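Local coordinates for conserved hypothetical protein (Staphylococcus aureus subsp. aureus, PDB 2AP3), which is of unknown function but probably belongs to the putative cell-wall binding lipoproteins and folds into a bundle of long helices, at residues I106-D109 with V110-K113. Sequence-based numbering, arbitrary orientation.
Sequences IDND and VKRK
R112 and D109 lie side by side and point the same way, and their charged ends join in a salt bridge. The carboxylate is turned 85° against the guanidinium plane, an arrangement in which one oxygen meets both terminal nitrogens: D109 OD1 is 2.5 Å from R112 NH2, a separation short enough that its exact value is doubtful, while its bond to R112 NH1 is weak. That oxygen sits at the guanidinium edge, and so does I106 O, which receives R112 NH1 at 2.8 Å with an N-H...O angle of 152°; a weak bond from R112 NH1 to D107 O is added. The R112 chain leaves trans at chi1 and bends at chi3, which carries R112 CD to 3.4 Å from I106 O and turns NH1 onto the same oxygen. The two side chains run past each other in opposite directions, with R112 CB 4.0 Å from I106 CG2. Two loop carbonyls and the D109 carboxylate thus lie round the guanidinium edge and limit its rotation, although the I106 O bond is the one of ordinary length and good angle.

N108 is the N-cap. Its OD1 accepts from K111 N at 2.9 Å, the donor standing 50° above the amide carbonyl plane, and more weakly from V110 N. The K111 side chain crosses that of N108 at a slant, N108 CG lying 3.7 Å from K111 CG. Regular helical bonding begins with R112 N to N108 O at 2.8 Å.

The capped end starts helix 109-150 at the surface, its centre about 31 Å from the centre of the chain. D14 of helix 10-30 accepts from the backbone N of D107 and N108, I106 packs on I18 of that helix, and K111 NZ forms a salt bridge with E114 and a hydrogen bond to V195 O near the end of helix 157-195.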
# COMPACT_ATOMS: atom_id res chain seq x y z
N ILE A 106 19.59 -7.54 23.18
CA ILE A 106 18.67 -7.44 24.31
C ILE A 106 18.91 -8.64 25.21
O ILE A 106 18.75 -9.78 24.77
CB ILE A 106 17.19 -7.39 23.85
CG1 ILE A 106 16.96 -6.17 22.94
CG2 ILE A 106 16.24 -7.38 25.06
CD1 ILE A 106 16.57 -4.93 23.66
N ASP A 107 19.31 -8.38 26.45
CA ASP A 107 19.63 -9.44 27.41
C ASP A 107 18.37 -10.12 27.94
O ASP A 107 18.32 -11.35 28.08
CB ASP A 107 20.45 -8.84 28.56
CG ASP A 107 20.90 -9.87 29.57
OD1 ASP A 107 20.04 -10.38 30.34
OD2 ASP A 107 22.12 -10.13 29.63
N ASN A 108 17.34 -9.32 28.22
CA ASN A 108 16.09 -9.83 28.79
C ASN A 108 15.35 -10.68 27.76
O ASN A 108 14.93 -10.19 26.72
CB ASN A 108 15.23 -8.66 29.28
CG ASN A 108 13.91 -9.10 29.89
OD1 ASN A 108 13.22 -9.97 29.37
ND2 ASN A 108 13.56 -8.51 31.03
N ASP A 109 15.20 -11.96 28.07
CA ASP A 109 14.65 -12.90 27.11
C ASP A 109 13.18 -12.66 26.80
O ASP A 109 12.71 -12.95 25.70
CB ASP A 109 14.85 -14.33 27.61
CG ASP A 109 16.32 -14.66 27.83
OD1 ASP A 109 17.13 -14.43 26.91
OD2 ASP A 109 16.68 -15.12 28.93
N VAL A 110 12.45 -12.14 27.78
CA VAL A 110 11.05 -11.87 27.59
C VAL A 110 10.95 -10.70 26.62
O VAL A 110 10.15 -10.73 25.67
CB VAL A 110 10.37 -11.50 28.92
CG1 VAL A 110 8.97 -11.00 28.69
CG2 VAL A 110 10.34 -12.69 29.89
N LYS A 111 11.77 -9.68 26.86
CA LYS A 111 11.71 -8.49 26.03
C LYS A 111 12.25 -8.77 24.64
O LYS A 111 11.73 -8.24 23.65
CB LYS A 111 12.46 -7.33 26.69
CG LYS A 111 11.80 -6.81 27.97
CD LYS A 111 10.46 -6.12 27.71
CE LYS A 111 10.60 -4.94 26.78
NZ LYS A 111 9.25 -4.46 26.35
N ARG A 112 13.26 -9.63 24.54
CA ARG A 112 13.84 -9.99 23.24
C ARG A 112 12.83 -10.72 22.33
O ARG A 112 12.81 -10.51 21.11
CB ARG A 112 15.11 -10.81 23.40
CG ARG A 112 15.89 -10.96 22.08
CD ARG A 112 17.26 -11.57 22.28
NE ARG A 112 17.15 -12.93 22.80
CZ ARG A 112 17.37 -13.27 24.06
NH1 ARG A 112 17.74 -12.37 24.97
NH2 ARG A 112 17.24 -14.54 24.42
N LYS A 113 11.98 -11.55 22.93
CA LYS A 113 10.93 -12.23 22.16
C LYS A 113 9.88 -11.25 21.66
O LYS A 113 9.35 -11.40 20.56
CB LYS A 113 10.31 -13.39 22.95
CG LYS A 113 11.24 -14.56 23.08
CD LYS A 113 10.48 -15.86 23.14
CE LYS A 113 11.37 -17.01 23.60
NZ LYS A 113 12.46 -17.35 22.64